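Local structure of KauB (Pseudomonas aeruginosa PAO1, 6B4R) at residues E35-L40 with A49-C54; N30-E35 with L56-Q61; V165-P170 with S193-L198; V188-S193 with F217-G222. The protein probably oxidises a broad range of aldehydes, notably aminoaldehydes such as 4-guanidinobutyraldehyde, to the corresponding acids with NAD(P)+ as electron acceptor. One frame throughout, in Å; residues are numbered along the deposited sequence.

Contact 1 of 4, residues E35-L40 with A49-C54. With K (potassium ion), chain G.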
loop_
_atom_site.group_PDB
_atom_site.type_symbol
_atom_site.label_atom_id
_atom_site.label_comp_id
_atom_site.label_asym_id
_atom_site.label_seq_id
_atom_site.Cartn_x
_atom_site.Cartn_y
_atom_site.Cartn_z
ATOM N N GLU A 35 -19.399 37.446 -27.083
ATOM C CA GLU A 35 -18.735 36.987 -28.298
ATOM C C GLU A 35 -18.780 35.469 -28.434
ATOM O O GLU A 35 -18.755 34.738 -27.442
ATOM C CB GLU A 35 -17.289 37.489 -28.344
ATOM C CG GLU A 35 -17.173 38.958 -28.723
ATOM C CD GLU A 35 -15.877 39.588 -28.252
ATOM O OE1 GLU A 35 -14.794 39.126 -28.673
ATOM O OE2 GLU A 35 -15.943 40.549 -27.455
ATOM N N THR A 36 -18.862 35.005 -29.676
ATOM C CA THR A 36 -18.917 33.581 -29.967
ATOM C C THR A 36 -17.993 33.262 -31.132
ATOM O O THR A 36 -17.508 34.167 -31.810
ATOM C CB THR A 36 -20.345 33.133 -30.349
ATOM O OG1 THR A 36 -20.778 33.844 -31.517
ATOM C CG2 THR A 36 -21.322 33.391 -29.211
ATOM N N PHE A 37 -17.750 31.975 -31.360
ATOM C CA PHE A 37 -17.041 31.534 -32.558
ATOM C C PHE A 37 -17.837 30.444 -33.271
ATOM O O PHE A 37 -18.654 29.763 -32.654
ATOM C CB PHE A 37 -15.614 31.067 -32.235
ATOM C CG PHE A 37 -15.545 29.895 -31.294
ATOM C CD1 PHE A 37 -15.495 30.090 -29.922
ATOM C CD2 PHE A 37 -15.515 28.599 -31.781
ATOM C CE1 PHE A 37 -15.425 29.013 -29.056
ATOM C CE2 PHE A 37 -15.447 27.518 -30.920
ATOM C CZ PHE A 37 -15.401 27.727 -29.556
ATOM N N ASP A 38 -17.608 30.290 -34.570
ATOM C CA ASP A 38 -18.345 29.307 -35.355
ATOM C C ASP A 38 -17.735 27.916 -35.242
ATOM O O ASP A 38 -16.598 27.686 -35.656
ATOM C CB ASP A 38 -18.426 29.730 -36.824
ATOM C CG ASP A 38 -19.226 31.003 -37.021
ATOM O OD1 ASP A 38 -20.077 31.316 -36.161
ATOM O OD2 ASP A 38 -19.005 31.691 -38.041
ATOM N N CYS A 39 -18.500 26.991 -34.675
ATOM C CA CYS A 39 -18.078 25.603 -34.581
ATOM C C CYS A 39 -18.398 24.890 -35.891
ATOM O O CYS A 39 -19.563 24.673 -36.216
ATOM C CB CYS A 39 -18.788 24.916 -33.412
ATOM S SG CYS A 39 -18.157 23.276 -32.999
ATOM N N LEU A 40 -17.363 24.539 -36.648
ATOM C CA LEU A 40 -17.550 23.884 -37.939
ATOM C C LEU A 40 -17.164 22.408 -37.882
ATOM O O LEU A 40 -16.441 21.980 -36.985
ATOM C CB LEU A 40 -16.749 24.598 -39.028
ATOM C CG LEU A 40 -17.021 26.097 -39.191
ATOM C CD1 LEU A 40 -16.264 26.646 -40.386
ATOM C CD2 LEU A 40 -18.512 26.368 -39.324
ATOM N N ALA A 49 -22.779 25.030 -34.629
ATOM C CA ALA A 49 -23.375 25.924 -33.640
ATOM C C ALA A 49 -22.466 27.112 -33.349
ATOM O O ALA A 49 -21.274 27.084 -33.653
ATOM C CB ALA A 49 -23.679 25.169 -32.351
ATOM N N LYS A 50 -23.036 28.158 -32.762
ATOM C CA LYS A 50 -22.240 29.271 -32.268
ATOM C C LYS A 50 -21.863 29.007 -30.819
ATOM O O LYS A 50 -22.720 28.976 -29.936
ATOM C CB LYS A 50 -22.992 30.595 -32.396
ATOM C CG LYS A 50 -23.054 31.133 -33.814
ATOM C CD LYS A 50 -23.534 32.575 -33.832
ATOM C CE LYS A 50 -23.606 33.115 -35.251
ATOM N NZ LYS A 50 -22.284 33.073 -35.936
ATOM N N VAL A 51 -20.573 28.804 -30.586
ATOM C CA VAL A 51 -20.086 28.463 -29.260
ATOM C C VAL A 51 -19.503 29.688 -28.567
ATOM O O VAL A 51 -18.775 30.469 -29.179
ATOM C CB VAL A 51 -19.031 27.339 -29.324
ATOM C CG1 VAL A 51 -18.623 26.905 -27.929
ATOM C CG2 VAL A 51 -19.576 26.153 -30.101
ATOM N N ALA A 52 -19.839 29.849 -27.291
ATOM C CA ALA A 52 -19.356 30.965 -26.489
ATOM C C ALA A 52 -17.830 31.049 -26.494
ATOM O O ALA A 52 -17.141 30.041 -26.325
ATOM C CB ALA A 52 -19.877 30.848 -25.065
ATOM N N SER A 53 -17.312 32.256 -26.702
ATOM C CA SER A 53 -15.873 32.493 -26.686
ATOM C C SER A 53 -15.473 33.254 -25.422
ATOM O O SER A 53 -15.416 34.484 -25.417
ATOM C CB SER A 53 -15.443 33.267 -27.934
ATOM O OG SER A 53 -14.043 33.487 -27.947
ATOM N N CYS A 54 -15.192 32.510 -24.356
ATOM C CA CYS A 54 -14.898 33.099 -23.052
ATOM C C CYS A 54 -13.511 33.735 -22.978
ATOM O O CYS A 54 -12.643 33.463 -23.810
ATOM C CB CYS A 54 -15.039 32.043 -21.953
ATOM S SG CYS A 54 -16.639 31.207 -21.938
HETATM K K K G . -15.179 21.620 -34.603
HETATM O O HOH W 1 -14.860 24.208 -33.381
#

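Contact 2 of 4, residues N30-E35 with L56-Q61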
loop_
_atom_site.group_PDB
_atom_site.type_symbol
_atom_site.label_atom_id
_atom_site.label_comp_id
_atom_site.label_asym_id
_atom_site.label_seq_id
_atom_site.Cartn_x
_atom_site.Cartn_y
_atom_site.Cartn_z
ATOM N N ASN A 30 -24.010 32.846 -21.865
ATOM C CA ASN A 30 -23.078 33.336 -22.871
ATOM C C ASN A 30 -21.795 33.824 -22.218
ATOM O O ASN A 30 -21.679 33.844 -20.991
ATOM C CB ASN A 30 -23.706 34.482 -23.665
ATOM C CG ASN A 30 -25.056 34.117 -24.251
ATOM O OD1 ASN A 30 -25.230 33.040 -24.824
ATOM N ND2 ASN A 30 -26.023 35.017 -24.107
ATOM N N ALA A 31 -20.826 34.214 -23.038
ATOM C CA ALA A 31 -19.643 34.881 -22.517
ATOM C C ALA A 31 -20.046 36.283 -22.070
ATOM O O ALA A 31 -21.029 36.836 -22.565
ATOM C CB ALA A 31 -18.556 34.940 -23.573
ATOM N N ALA A 32 -19.299 36.845 -21.122
ATOM C CA ALA A 32 -19.597 38.173 -20.593
ATOM C C ALA A 32 -19.614 39.216 -21.706
ATOM O O ALA A 32 -20.437 40.132 -21.703
ATOM C CB ALA A 32 -18.588 38.557 -19.522
ATOM N N SER A 33 -18.705 39.059 -22.661
ATOM C CA SER A 33 -18.627 39.954 -23.806
ATOM C C SER A 33 -19.726 39.632 -24.810
ATOM O O SER A 33 -20.095 40.472 -25.630
ATOM C CB SER A 33 -17.261 39.828 -24.479
ATOM O OG SER A 33 -17.077 38.522 -24.994
ATOM N N GLY A 34 -20.240 38.407 -24.745
ATOM C CA GLY A 34 -21.279 37.961 -25.654
ATOM C C GLY A 34 -20.722 37.446 -26.968
ATOM O O GLY A 34 -21.472 37.056 -27.862
ATOM N N GLU A 35 -19.399 37.446 -27.083
ATOM C CA GLU A 35 -18.735 36.987 -28.298
ATOM C C GLU A 35 -18.780 35.469 -28.434
ATOM O O GLU A 35 -18.755 34.738 -27.442
ATOM C CB GLU A 35 -17.289 37.489 -28.344
ATOM C CG GLU A 35 -17.173 38.958 -28.723
ATOM C CD GLU A 35 -15.877 39.588 -28.252
ATOM O OE1 GLU A 35 -14.794 39.126 -28.673
ATOM O OE2 GLU A 35 -15.943 40.549 -27.455
ATOM N N LEU A 56 -10.971 36.477 -19.943
ATOM C CA LEU A 56 -10.547 36.747 -18.569
ATOM C C LEU A 56 -11.721 36.918 -17.611
ATOM O O LEU A 56 -11.711 36.372 -16.507
ATOM C CB LEU A 56 -9.650 37.992 -18.526
ATOM C CG LEU A 56 -8.816 38.286 -17.270
ATOM C CD1 LEU A 56 -7.623 39.153 -17.635
ATOM C CD2 LEU A 56 -9.626 38.958 -16.162
ATOM N N ALA A 57 -12.724 37.683 -18.032
ATOM C CA ALA A 57 -13.879 37.967 -17.188
ATOM C C ALA A 57 -14.637 36.696 -16.817
ATOM O O ALA A 57 -15.135 36.563 -15.699
ATOM C CB ALA A 57 -14.807 38.959 -17.875
ATOM N N ASP A 58 -14.713 35.761 -17.758
ATOM C CA ASP A 58 -15.420 34.507 -17.534
ATOM C C ASP A 58 -14.616 33.569 -16.640
ATOM O O ASP A 58 -15.178 32.859 -15.806
ATOM C CB ASP A 58 -15.731 33.827 -18.865
ATOM C CG ASP A 58 -16.506 34.726 -19.808
ATOM O OD1 ASP A 58 -17.724 34.900 -19.591
ATOM O OD2 ASP A 58 -15.897 35.258 -20.760
ATOM N N ALA A 59 -13.298 33.567 -16.825
ATOM C CA ALA A 59 -12.413 32.757 -15.998
ATOM C C ALA A 59 -12.459 33.231 -14.549
ATOM O O ALA A 59 -12.540 32.422 -13.628
ATOM C CB ALA A 59 -10.992 32.810 -16.532
ATOM N N GLU A 60 -12.415 34.545 -14.357
ATOM C CA GLU A 60 -12.493 35.130 -13.024
ATOM C C GLU A 60 -13.805 34.759 -12.337
ATOM O O GLU A 60 -13.822 34.411 -11.156
ATOM C CB GLU A 60 -12.345 36.652 -13.096
ATOM C CG GLU A 60 -12.655 37.381 -11.791
ATOM C CD GLU A 60 -11.636 37.103 -10.698
ATOM O OE1 GLU A 60 -11.789 36.090 -9.981
ATOM O OE2 GLU A 60 -10.687 37.903 -10.550
ATOM N N GLN A 61 -14.901 34.827 -13.085
ATOM C CA GLN A 61 -16.216 34.518 -12.537
ATOM C C GLN A 61 -16.349 33.036 -12.198
ATOM O O GLN A 61 -16.888 32.675 -11.149
ATOM C CB GLN A 61 -17.317 34.945 -13.512
ATOM C CG GLN A 61 -18.727 34.680 -13.009
ATOM C CD GLN A 61 -19.025 35.393 -11.704
ATOM O OE1 GLN A 61 -18.502 36.478 -11.443
ATOM N NE2 GLN A 61 -19.864 34.786 -10.874
#

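Contact 3 of 4, residues V165-P170 with S193-L198. With K (potassium ion), chain G; TOE (2-[2-(2-methoxy-ethoxy)-ethoxy]-ethoxyl), chain H.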
loop_
_atom_site.group_PDB
_atom_site.type_symbol
_atom_site.label_atom_id
_atom_site.label_comp_id
_atom_site.label_asym_id
_atom_site.label_seq_id
_atom_site.Cartn_x
_atom_site.Cartn_y
_atom_site.Cartn_z
ATOM N N VAL A 165 -8.304 20.339 -21.902
ATOM C CA VAL A 165 -8.317 19.062 -22.609
ATOM C C VAL A 165 -8.180 19.225 -24.121
ATOM O O VAL A 165 -8.649 20.211 -24.688
ATOM C CB VAL A 165 -9.596 18.259 -22.280
ATOM C CG1 VAL A 165 -9.614 17.879 -20.807
ATOM C CG2 VAL A 165 -10.835 19.053 -22.643
ATOM N N PRO A 166 -7.535 18.249 -24.783
ATOM C CA PRO A 166 -7.284 18.317 -26.225
ATOM C C PRO A 166 -8.514 17.975 -27.058
ATOM O O PRO A 166 -9.586 17.708 -26.511
ATOM C CB PRO A 166 -6.213 17.249 -26.432
ATOM C CG PRO A 166 -6.525 16.235 -25.401
ATOM C CD PRO A 166 -6.971 17.020 -24.195
ATOM N N TRP A 167 -8.340 17.968 -28.377
ATOM C CA TRP A 167 -9.445 17.769 -29.304
ATOM C C TRP A 167 -9.490 16.373 -29.914
ATOM O O TRP A 167 -10.464 16.016 -30.578
ATOM C CB TRP A 167 -9.395 18.817 -30.419
ATOM C CG TRP A 167 -8.049 18.956 -31.072
ATOM C CD1 TRP A 167 -7.131 19.941 -30.852
ATOM C CD2 TRP A 167 -7.474 18.084 -32.058
ATOM N NE1 TRP A 167 -6.021 19.740 -31.637
ATOM C CE2 TRP A 167 -6.206 18.608 -32.386
ATOM C CE3 TRP A 167 -7.905 16.918 -32.694
ATOM C CZ2 TRP A 167 -5.367 18.001 -33.319
ATOM C CZ3 TRP A 167 -7.071 16.316 -33.618
ATOM C CH2 TRP A 167 -5.818 16.860 -33.923
ATOM N N ASN A 168 -8.440 15.587 -29.700
ATOM C CA ASN A 168 -8.363 14.263 -30.307
ATOM C C ASN A 168 -9.224 13.225 -29.585
ATOM O O ASN A 168 -9.761 12.311 -30.211
ATOM C CB ASN A 168 -6.912 13.795 -30.416
ATOM C CG ASN A 168 -6.259 13.603 -29.069
ATOM O OD1 ASN A 168 -6.613 14.266 -28.096
ATOM N ND2 ASN A 168 -5.297 12.691 -29.003
ATOM N N PHE A 169 -9.344 13.369 -28.269
ATOM C CA PHE A 169 -10.271 12.562 -27.478
ATOM C C PHE A 169 -11.011 13.447 -26.475
ATOM O O PHE A 169 -10.834 13.297 -25.269
ATOM C CB PHE A 169 -9.530 11.448 -26.731
ATOM C CG PHE A 169 -8.951 10.388 -27.629
ATOM C CD1 PHE A 169 -9.718 9.308 -28.036
ATOM C CD2 PHE A 169 -7.633 10.465 -28.057
ATOM C CE1 PHE A 169 -9.187 8.327 -28.862
ATOM C CE2 PHE A 169 -7.095 9.486 -28.883
ATOM C CZ PHE A 169 -7.874 8.416 -29.285
ATOM N N PRO A 170 -11.862 14.359 -26.975
ATOM C CA PRO A 170 -12.499 15.409 -26.166
ATOM C C PRO A 170 -13.238 14.885 -24.938
ATOM O O PRO A 170 -13.006 15.385 -23.838
ATOM C CB PRO A 170 -13.492 16.050 -27.141
ATOM C CG PRO A 170 -12.956 15.736 -28.495
ATOM C CD PRO A 170 -12.338 14.377 -28.368
ATOM N N SER A 193 -10.963 22.178 -25.898
ATOM C CA SER A 193 -10.316 22.761 -27.064
ATOM C C SER A 193 -11.337 23.509 -27.912
ATOM O O SER A 193 -12.502 23.120 -27.973
ATOM C CB SER A 193 -9.645 21.672 -27.900
ATOM O OG SER A 193 -9.281 22.163 -29.176
ATOM N N GLU A 194 -10.898 24.577 -28.569
ATOM C CA GLU A 194 -11.781 25.344 -29.441
ATOM C C GLU A 194 -12.101 24.567 -30.715
ATOM O O GLU A 194 -12.961 24.966 -31.499
ATOM C CB GLU A 194 -11.168 26.704 -29.791
ATOM C CG GLU A 194 -9.913 26.633 -30.648
ATOM C CD GLU A 194 -8.660 26.366 -29.836
ATOM O OE1 GLU A 194 -8.731 26.416 -28.590
ATOM O OE2 GLU A 194 -7.603 26.106 -30.447
ATOM N N LYS A 195 -11.399 23.456 -30.915
ATOM C CA LYS A 195 -11.650 22.585 -32.054
ATOM C C LYS A 195 -12.722 21.542 -31.744
ATOM O O LYS A 195 -13.176 20.837 -32.645
ATOM C CB LYS A 195 -10.361 21.884 -32.486
ATOM C CG LYS A 195 -9.255 22.818 -32.955
ATOM C CD LYS A 195 -8.040 22.019 -33.407
ATOM C CE LYS A 195 -6.872 22.922 -33.772
ATOM N NZ LYS A 195 -7.196 23.820 -34.915
ATOM N N SER A 196 -13.124 21.442 -30.478
ATOM C CA SER A 196 -14.118 20.446 -30.070
ATOM C C SER A 196 -14.723 20.721 -28.693
ATOM O O SER A 196 -14.395 20.040 -27.724
ATOM C CB SER A 196 -13.493 19.050 -30.075
ATOM O OG SER A 196 -12.382 18.996 -29.195
ATOM N N PRO A 197 -15.622 21.713 -28.603
ATOM C CA PRO A 197 -16.180 22.095 -27.302
ATOM C C PRO A 197 -17.520 21.431 -26.956
ATOM O O PRO A 197 -17.909 21.437 -25.787
ATOM C CB PRO A 197 -16.380 23.602 -27.463
ATOM C CG PRO A 197 -16.732 23.761 -28.913
ATOM C CD PRO A 197 -16.001 22.664 -29.665
ATOM N N LEU A 198 -18.200 20.860 -27.946
ATOM C CA LEU A 198 -19.595 20.442 -27.790
ATOM C C LEU A 198 -19.879 19.409 -26.683
ATOM O O LEU A 198 -20.813 19.586 -25.900
ATOM C CB LEU A 198 -20.165 19.967 -29.131
ATOM C CG LEU A 198 -20.048 20.976 -30.282
ATOM C CD1 LEU A 198 -20.728 20.460 -31.542
ATOM C CD2 LEU A 198 -20.596 22.343 -29.883
HETATM K K K G . -15.179 21.620 -34.603
HETATM O "O2'" TOE H . -4.178 11.312 -26.581
HETATM C "CA'" TOE H . -3.865 10.624 -25.364
HETATM C "CB'" TOE H . -3.355 9.226 -25.691
HETATM O "OC'" TOE H . -4.398 8.269 -25.515
HETATM C "CD'" TOE H . -3.919 6.942 -25.725
HETATM C "CE'" TOE H . -4.746 5.956 -24.906
HETATM O "OF'" TOE H . -6.029 5.778 -25.500
HETATM C "CG'" TOE H . -6.823 4.859 -24.752
HETATM C "CH'" TOE H . -8.040 4.450 -25.572
HETATM O "OI'" TOE H . -7.600 3.835 -26.782
HETATM C "CK'" TOE H . -8.665 3.177 -27.466
HETATM O O HOH W 2 -11.740 19.524 -26.385
HETATM O O HOH W 1 -14.860 24.208 -33.381
#

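Contact 4 of 4, residues V188-S193 with F217-G222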
loop_
_atom_site.group_PDB
_atom_site.type_symbol
_atom_site.label_atom_id
_atom_site.label_comp_id
_atom_site.label_asym_id
_atom_site.label_seq_id
_atom_site.Cartn_x
_atom_site.Cartn_y
_atom_site.Cartn_z
ATOM N N VAL A 188 -14.032 21.788 -10.270
ATOM C CA VAL A 188 -13.305 21.725 -11.531
ATOM C C VAL A 188 -13.837 22.723 -12.553
ATOM O O VAL A 188 -15.047 22.851 -12.740
ATOM C CB VAL A 188 -13.376 20.308 -12.142
ATOM C CG1 VAL A 188 -12.599 20.247 -13.449
ATOM C CG2 VAL A 188 -12.853 19.276 -11.158
ATOM N N ILE A 189 -12.922 23.432 -13.209
ATOM C CA ILE A 189 -13.270 24.282 -14.340
ATOM C C ILE A 189 -12.643 23.712 -15.604
ATOM O O ILE A 189 -11.422 23.742 -15.770
ATOM C CB ILE A 189 -12.771 25.717 -14.156
ATOM C CG1 ILE A 189 -13.358 26.332 -12.886
ATOM C CG2 ILE A 189 -13.125 26.555 -15.375
ATOM C CD1 ILE A 189 -12.873 27.730 -12.623
ATOM N N LEU A 190 -13.484 23.193 -16.490
ATOM C CA LEU A 190 -13.007 22.532 -17.694
ATOM C C LEU A 190 -12.997 23.475 -18.888
ATOM O O LEU A 190 -14.024 24.052 -19.248
ATOM C CB LEU A 190 -13.864 21.303 -18.007
ATOM C CG LEU A 190 -13.459 20.474 -19.227
ATOM C CD1 LEU A 190 -12.121 19.801 -18.993
ATOM C CD2 LEU A 190 -14.528 19.443 -19.558
ATOM N N LYS A 191 -11.827 23.627 -19.496
ATOM C CA LYS A 191 -11.701 24.394 -20.723
ATOM C C LYS A 191 -11.394 23.429 -21.857
ATOM O O LYS A 191 -10.262 22.959 -21.990
ATOM C CB LYS A 191 -10.600 25.453 -20.591
ATOM C CG LYS A 191 -10.540 26.464 -21.736
ATOM C CD LYS A 191 -9.624 25.985 -22.849
ATOM C CE LYS A 191 -9.757 26.838 -24.092
ATOM N NZ LYS A 191 -9.052 26.214 -25.246
ATOM N N PRO A 192 -12.407 23.121 -22.677
ATOM C CA PRO A 192 -12.228 22.228 -23.823
ATOM C C PRO A 192 -11.508 22.941 -24.961
ATOM O O PRO A 192 -11.449 24.169 -24.975
ATOM C CB PRO A 192 -13.665 21.907 -24.233
ATOM C CG PRO A 192 -14.436 23.127 -23.846
ATOM C CD PRO A 192 -13.790 23.621 -22.573
ATOM N N SER A 193 -10.963 22.178 -25.898
ATOM C CA SER A 193 -10.316 22.761 -27.064
ATOM C C SER A 193 -11.337 23.509 -27.912
ATOM O O SER A 193 -12.502 23.120 -27.973
ATOM C CB SER A 193 -9.645 21.672 -27.900
ATOM O OG SER A 193 -9.281 22.163 -29.176
ATOM N N PHE A 217 -18.662 21.753 -11.071
ATOM C CA PHE A 217 -18.150 21.418 -12.394
ATOM C C PHE A 217 -18.605 22.439 -13.438
ATOM O O PHE A 217 -19.768 22.461 -13.843
ATOM C CB PHE A 217 -18.558 19.992 -12.781
ATOM C CG PHE A 217 -18.261 19.637 -14.213
ATOM C CD1 PHE A 217 -17.068 20.014 -14.807
ATOM C CD2 PHE A 217 -19.173 18.910 -14.958
ATOM C CE1 PHE A 217 -16.800 19.689 -16.123
ATOM C CE2 PHE A 217 -18.905 18.576 -16.272
ATOM C CZ PHE A 217 -17.720 18.967 -16.856
ATOM N N ASN A 218 -17.668 23.276 -13.871
ATOM C CA ASN A 218 -17.956 24.345 -14.820
ATOM C C ASN A 218 -17.235 24.140 -16.149
ATOM O O ASN A 218 -16.161 23.546 -16.196
ATOM C CB ASN A 218 -17.582 25.700 -14.213
ATOM C CG ASN A 218 -18.232 25.927 -12.860
ATOM O OD1 ASN A 218 -19.340 26.457 -12.771
ATOM N ND2 ASN A 218 -17.547 25.513 -11.799
ATOM N N VAL A 219 -17.833 24.630 -17.230
ATOM C CA VAL A 219 -17.254 24.463 -18.560
ATOM C C VAL A 219 -17.161 25.794 -19.304
ATOM O O VAL A 219 -18.177 26.433 -19.579
ATOM C CB VAL A 219 -18.059 23.451 -19.410
ATOM C CG1 VAL A 219 -17.530 23.403 -20.836
ATOM C CG2 VAL A 219 -18.014 22.070 -18.781
ATOM N N LEU A 220 -15.935 26.202 -19.626
ATOM C CA LEU A 220 -15.690 27.452 -20.339
ATOM C C LEU A 220 -15.070 27.209 -21.708
ATOM O O LEU A 220 -13.858 27.040 -21.820
ATOM C CB LEU A 220 -14.768 28.367 -19.533
ATOM C CG LEU A 220 -15.288 28.981 -18.234
ATOM C CD1 LEU A 220 -14.203 29.844 -17.613
ATOM C CD2 LEU A 220 -16.551 29.793 -18.482
ATOM N N PRO A 221 -15.900 27.194 -22.759
ATOM C CA PRO A 221 -15.380 27.046 -24.122
ATOM C C PRO A 221 -14.706 28.333 -24.596
ATOM O O PRO A 221 -15.025 29.414 -24.097
ATOM C CB PRO A 221 -16.636 26.761 -24.944
ATOM C CG PRO A 221 -17.740 27.410 -24.183
ATOM C CD PRO A 221 -17.371 27.291 -22.729
ATOM N N GLY A 222 -13.778 28.213 -25.541
ATOM C CA GLY A 222 -13.039 29.361 -26.033
ATOM C C GLY A 222 -11.637 28.998 -26.487
ATOM O O GLY A 222 -11.321 27.823 -26.677
HETATM O O HOH W 3 -13.388 25.288 -26.190
#

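Contact 1 of 4, residues E35-L40 with A49-C54
Val51 packs over the ring of Phe37, directly across a hydrogen-bonded antiparallel pair. Its CB sits 4.0 Å from the Phe37 ring centroid, a CH-pi contact over the face but offset toward the rim at CZ. Phe37 holds CG between its own N and carbonyl carbon (chi1 61°), and the ring lies beside Val51, the two side chains pointing the same way. CB of Ser53 is at the ring edge, in plane, 3.7 Å from Phe37 CD1. The CG1 branch of Val51 also touches Phe37 CZ, while the CG2 branch lies 3.6 Å from Cys39 CB; one valine thus touches two residues of the facing strand.

Asp38 and Lys50 project from the other face, lying side by side and pointing the same way. The lysine chain runs out extended and bends only at its last torsion (chi4 -59°), which turns NZ back to OD1 of Asp38. This salt bridge measures 2.8 Å from Lys50 NZ to Asp38 OD1 and uses the syn lone pair of the carboxylate. Thr36 OG1 flanks the aliphatic part of the same lysine, the two side chains crossing at about a right angle.

Backbone bonds between Phe37 and Val51 run both ways, and Ser53 N donates to Glu35 O (3.0 Å) just beyond the strand end. Past Cys39, the carbonyl oxygen of Leu40 binds the potassium ion at 2.7 Å. This two-stranded hairpin lays its Cys39 and Val51 side on helix 198-210, through Leu198 and Ile201, while the Phe37 ring meets that of Tyr223 and Val51 also touches Pro221.

Contact 2 of 4, residues N30-E35 with L56-Q61
Asp58, in the first turn of helix 56-72, receives the backbone N-H of Ala32 from the loop ahead of strand 36-40. That is the hydrogen bond joining the two segments: Ala32 N to Asp58 OD1 is 2.9 Å, with an angle of 151° at the hydrogen, and the donor comes to the syn lone pair, on the side of the second oxygen. CG of Asp58 stands anti to its own carbonyl carbon (chi1 -55°), which carries the carboxylate off the helix toward the loop. The other oxygen, OD2, accepts from the backbone N of Asp55 just before the helix, a bond like one half of a capping box. Each oxygen therefore has its own N-H, and the group is fixed in rotation.

Apolar contact is slight: the methyl groups of Ala32 and Ala57 approach to 4.1 Å, CB to CB. Ala31 makes van der Waals contact with the carboxylate, its CA 3.5 Å from Asp58 OD1 and its CB 3.9 Å from Asp58 OD2.

The loop has weak bonds of its own. Gly34 N reaches back to Ala31 O, and Ser33 OG takes a weak bond of 3.3 Å from Glu35 N. Gly34, at a positive phi of 84°, lets the chain swing round into Glu35 and the strand beyond.

Chemically, then, one carboxylate does most of the joining: one oxygen takes the N-H of Asp55 just ahead of the helix, the other clasps a surface loop. Two N-H donors and the nearby helix start would probably favour its ionised form, although the residue is partly exposed.

Contact 3 of 4, residues V165-P170 with S193-L198
Lys195 lays its aliphatic chain over one face of the Trp167 indole. CD stands 3.6 Å from the centroid of the five-membered ring, a CH-pi contact displaced toward the CD1 and NE1 rim. At the ring edge, near its plane, Ser193 OG is 3.5 Å from Trp167 CD1. Trp167 takes a chi1 of 49°, with CG between its backbone N and carbonyl carbon, and its side chain then runs alongside that of Lys195, in the same direction. Nearer the backbone, Ser196 OG lies 3.2 Å from Trp167 CB and also packs against the Pro170 ring, 3.4 Å from Pro170 CG.

A water carries a polar link between the loops. Water 2 donates to Pro166 O (2.8 Å), accepts from Ser193 N (2.8 Å) and bonds to Ser196 OG, tying three points together.

In the next shell, Ser193 OG accepts from Lys195 N (3.0 Å), forming an ST turn within the type I turn from Ser193 to Ser196. NZ of Lys195 goes on to a salt bridge with Asp346, while its carbonyl oxygen binds the potassium ion, as do Leu40 and Asp108. The water on the metal also donates to Glu194 O.

In the 165-170 loop, Asn168 ND2 donates to O2' of the bound TOE at 3.0 Å and to Glu300 O, and makes a weak bond to the sulfinated cysteine at position 302. Residues 166-170 spell the Pro-Trp-Asn-Phe-Pro signature of aldehyde dehydrogenases; Asn168 probably corresponds to the asparagine that contributes to the oxyanion hole in relatives.

Contact 4 of 4, residues V188-S193 with F217-G222
A beta-alpha-beta crossover places these strands next to each other: strand 187-191 leads through helix 198-210 to strand 217-219, in the Rossmann-like sheet expected of an aldehyde dehydrogenase's cofactor-binding domain. They run parallel, 22° apart, and alternate their bonds: Asn218 N to Val188 O (2.9 Å), Leu190 N to Asn218 O (2.7 Å) and Leu220 N to Leu190 O (2.9 Å).

Leu190 and Phe217 project from one face, side by side, with Leu190 CB in the plane of the ring at its edge, 3.8 Å from Phe217 CE1. Phe217 keeps CG anti to its backbone N (chi1 171°), laying the ring beside the leucine; helix 198-210 packs on this side through Ala200 and Ala207. From the other face Ile189 CG2 meets Leu220 CD1 at 4.1 Å, and both side chains lie on helix 56-72 at Ala62. Asn218, on that face too, sends OD1 to the backbone N of Asn25.

Farther along, Pro192 rests its CD against Val219 CG1. Water 3 accepts from Gly222 N. The buried Lys191 chain kinks at chi2 (-90°), bringing NZ into weak hydrogen bonds with Pro192 O and, at 3.1 Å, with Gly222 O.

How the contacts relate
Potassium ties contact 1 to contact 3: Leu40 O and Lys195 O both bind it, water 1 lies beside both, and Val51 CG1 packs on Pro197 CG at 3.8 Å. Contact 3 continues contact 4 through the shared Ser193, while Val165 N lies 3.3 Å from Lys191 O, a probable hydrogen bond. Contact 2 lies farther out; it shares Glu35 with contact 1 and touches contact 4 where Asp58 O meets Leu220 CD1 (3.6 Å), but its nearest atoms are about 11 Å from contact 3. Contact 3 holds Asn168 and Phe169 of the TOE pocket, and its Pro166 side chain is about 8 Å from that of Glu267, the predicted active-site residue.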